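Local coordinates for malonyl CoA:acyl carrier protein malonyltransferase (Streptomyces coelicolor, PDB 1NM2) that probably transfers the malonyl group from malonyl-CoA to the holo acyl carrier protein, supplying malonyl-ACP for fatty acid biosynthesis, at residues A[69-77]-A[298-308]. Numbering follows the deposited sequence.
Sequences ILSAAALGT and LKTPDDLDAAR
Ser71 meets the segment 298-308 through carbon, its CB lying 4.3 Å from CD1 of Leu298, while its hydroxyl OG bonds to Ala67 O in its own helix and to Cys277 N, so a buried polar atom is satisfied beside a greasy contact. One turn on, Ala74 sets its methyl against one branch of Leu304, CB to CD1 at 3.9 Å. The other branch, CD2, rests on the backbone of the next residue, 3.8 Å from Leu75 CA, and the leucine thus spreads its fork over two successive positions of the helix. Leu298 directly follows strand 294-297, an outermost strand of the parallel sheet in this hydrolase-like acyltransferase core; the chain then turns into helix 304-314, whose first part, 304-308, crosses 69-75 at -64° with axes 10.7 Å apart at closest approach. Asp303 ties that turn together, its OD1 accepting from Lys299 N through the anti lone pair and from Thr300 N above the carboxylate plane. Leu75 buries the largest area of any residue in the contact. With CG anti to the backbone N (chi1 174°), it reaches out from the helix until CD1 presses on CB of Ala307 at 3.4 Å, tighter than ordinary van der Waals contact, while CD2 stays 4.4 Å from CD1 of Leu298. Beyond the helix end, Thr77 folds back to bond OG1 to Ala73 O, and its own carbonyl O comes obliquely close to NH1 of Arg308, at an angle too poor for a hydrogen bond; the arginine's extended chain also passes Leu75 with CG 4.1 Å from CD1. Ala74 O lies near the guanidinium plane, at its edge, 3.6 Å from NH1; Asp305 OD1 makes a long salt bridge to NE, also in that plane.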
# COMPACT_ATOMS: atom_id res chain seq x y z
N ILE A 69 -5.53 2.00 -9.92
CA ILE A 69 -5.49 2.86 -11.09
C ILE A 69 -6.84 2.79 -11.82
O ILE A 69 -7.38 3.81 -12.25
CB ILE A 69 -4.39 2.43 -12.08
CG1 ILE A 69 -3.01 2.60 -11.42
CG2 ILE A 69 -4.47 3.27 -13.34
CD1 ILE A 69 -1.87 2.05 -12.24
N LEU A 70 -7.37 1.58 -11.94
CA LEU A 70 -8.64 1.36 -12.62
C LEU A 70 -9.82 2.03 -11.92
O LEU A 70 -10.63 2.69 -12.57
CB LEU A 70 -8.91 -0.15 -12.76
CG LEU A 70 -10.04 -0.57 -13.70
CD1 LEU A 70 -9.69 -0.19 -15.14
CD2 LEU A 70 -10.25 -2.08 -13.60
N SER A 71 -9.93 1.87 -10.60
CA SER A 71 -11.04 2.47 -9.88
C SER A 71 -10.94 3.99 -9.88
O SER A 71 -11.95 4.69 -10.00
CB SER A 71 -11.13 1.93 -8.45
OG SER A 71 -9.91 2.08 -7.74
N ALA A 72 -9.72 4.51 -9.75
CA ALA A 72 -9.51 5.95 -9.77
C ALA A 72 -9.93 6.49 -11.13
O ALA A 72 -10.61 7.51 -11.23
CB ALA A 72 -8.06 6.27 -9.51
N ALA A 73 -9.52 5.80 -12.19
CA ALA A 73 -9.86 6.22 -13.54
C ALA A 73 -11.39 6.27 -13.69
O ALA A 73 -11.92 7.22 -14.26
CB ALA A 73 -9.26 5.25 -14.56
N ALA A 74 -12.07 5.26 -13.17
CA ALA A 74 -13.53 5.21 -13.23
C ALA A 74 -14.16 6.36 -12.45
O ALA A 74 -15.16 6.94 -12.87
CB ALA A 74 -14.03 3.88 -12.68
N LEU A 75 -13.57 6.69 -11.30
CA LEU A 75 -14.07 7.78 -10.46
C LEU A 75 -13.92 9.13 -11.16
O LEU A 75 -14.65 10.07 -10.86
CB LEU A 75 -13.32 7.81 -9.13
CG LEU A 75 -13.67 8.98 -8.21
CD1 LEU A 75 -15.13 8.91 -7.83
CD2 LEU A 75 -12.78 8.96 -6.98
N GLY A 76 -12.96 9.21 -12.07
CA GLY A 76 -12.74 10.46 -12.78
C GLY A 76 -13.38 10.50 -14.16
O GLY A 76 -12.79 11.02 -15.11
N THR A 77 -14.58 9.95 -14.27
CA THR A 77 -15.31 9.93 -15.54
C THR A 77 -16.76 10.38 -15.35
O THR A 77 -17.33 10.24 -14.26
CB THR A 77 -15.31 8.51 -16.16
OG1 THR A 77 -13.97 8.13 -16.48
CG2 THR A 77 -16.16 8.48 -17.42
N LEU A 298 -13.78 2.71 -1.90
CA LEU A 298 -14.31 2.19 -3.15
C LEU A 298 -14.14 0.68 -3.16
O LEU A 298 -13.01 0.18 -3.17
CB LEU A 298 -13.58 2.80 -4.35
CG LEU A 298 -13.80 4.28 -4.62
CD1 LEU A 298 -12.94 4.71 -5.79
CD2 LEU A 298 -15.28 4.53 -4.92
N LYS A 299 -15.25 -0.05 -3.15
CA LYS A 299 -15.18 -1.50 -3.18
C LYS A 299 -15.72 -2.03 -4.51
O LYS A 299 -15.18 -2.99 -5.06
CB LYS A 299 -15.95 -2.08 -2.00
CG LYS A 299 -15.35 -1.65 -0.66
CD LYS A 299 -16.07 -2.28 0.52
CE LYS A 299 -15.40 -1.90 1.83
NZ LYS A 299 -16.04 -2.56 3.00
N THR A 300 -16.77 -1.39 -5.03
CA THR A 300 -17.35 -1.79 -6.32
C THR A 300 -17.81 -0.53 -7.06
O THR A 300 -17.94 0.54 -6.46
CB THR A 300 -18.59 -2.71 -6.15
OG1 THR A 300 -19.68 -1.96 -5.60
CG2 THR A 300 -18.27 -3.90 -5.24
N PRO A 301 -18.05 -0.64 -8.37
CA PRO A 301 -18.49 0.51 -9.17
C PRO A 301 -19.73 1.20 -8.59
O PRO A 301 -19.96 2.38 -8.83
CB PRO A 301 -18.76 -0.12 -10.54
CG PRO A 301 -17.69 -1.17 -10.62
CD PRO A 301 -17.75 -1.80 -9.23
N ASP A 302 -20.53 0.45 -7.83
CA ASP A 302 -21.74 0.99 -7.22
C ASP A 302 -21.41 2.05 -6.17
O ASP A 302 -22.28 2.81 -5.76
CB ASP A 302 -22.55 -0.15 -6.58
CG ASP A 302 -23.22 -1.05 -7.60
OD1 ASP A 302 -23.53 -2.21 -7.26
OD2 ASP A 302 -23.45 -0.61 -8.75
N ASP A 303 -20.15 2.11 -5.75
CA ASP A 303 -19.71 3.09 -4.76
C ASP A 303 -19.32 4.41 -5.42
O ASP A 303 -19.13 5.42 -4.74
CB ASP A 303 -18.50 2.54 -3.98
CG ASP A 303 -18.86 1.39 -3.05
OD1 ASP A 303 -18.00 0.51 -2.81
OD2 ASP A 303 -20.00 1.36 -2.54
N LEU A 304 -19.20 4.41 -6.74
CA LEU A 304 -18.79 5.59 -7.50
C LEU A 304 -19.64 6.86 -7.37
O LEU A 304 -19.10 7.95 -7.21
CB LEU A 304 -18.63 5.23 -8.98
CG LEU A 304 -17.44 4.29 -9.22
CD1 LEU A 304 -17.42 3.81 -10.66
CD2 LEU A 304 -16.14 5.02 -8.86
N ASP A 305 -20.96 6.73 -7.44
CA ASP A 305 -21.84 7.89 -7.31
C ASP A 305 -21.59 8.64 -6.00
O ASP A 305 -21.44 9.86 -6.00
CB ASP A 305 -23.31 7.47 -7.41
CG ASP A 305 -23.81 7.49 -8.84
OD1 ASP A 305 -23.03 7.15 -9.75
OD2 ASP A 305 -24.99 7.84 -9.06
N ALA A 306 -21.55 7.90 -4.90
CA ALA A 306 -21.30 8.52 -3.60
C ALA A 306 -19.91 9.16 -3.58
O ALA A 306 -19.71 10.21 -2.98
CB ALA A 306 -21.41 7.47 -2.49
N ALA A 307 -18.96 8.52 -4.25
CA ALA A 307 -17.60 9.05 -4.31
C ALA A 307 -17.57 10.36 -5.08
O ALA A 307 -16.93 11.32 -4.67
CB ALA A 307 -16.67 8.03 -4.97
N ARG A 308 -18.28 10.40 -6.21
CA ARG A 308 -18.33 11.61 -7.04
C ARG A 308 -18.88 12.79 -6.23
O ARG A 308 -18.40 13.91 -6.36
CB ARG A 308 -19.21 11.39 -8.27
CG ARG A 308 -18.81 10.22 -9.14
CD ARG A 308 -19.86 10.01 -10.23
NE ARG A 308 -19.76 8.70 -10.88
CZ ARG A 308 -18.76 8.33 -11.67
NH1 ARG A 308 -17.76 9.17 -11.92
NH2 ARG A 308 -18.74 7.11 -12.19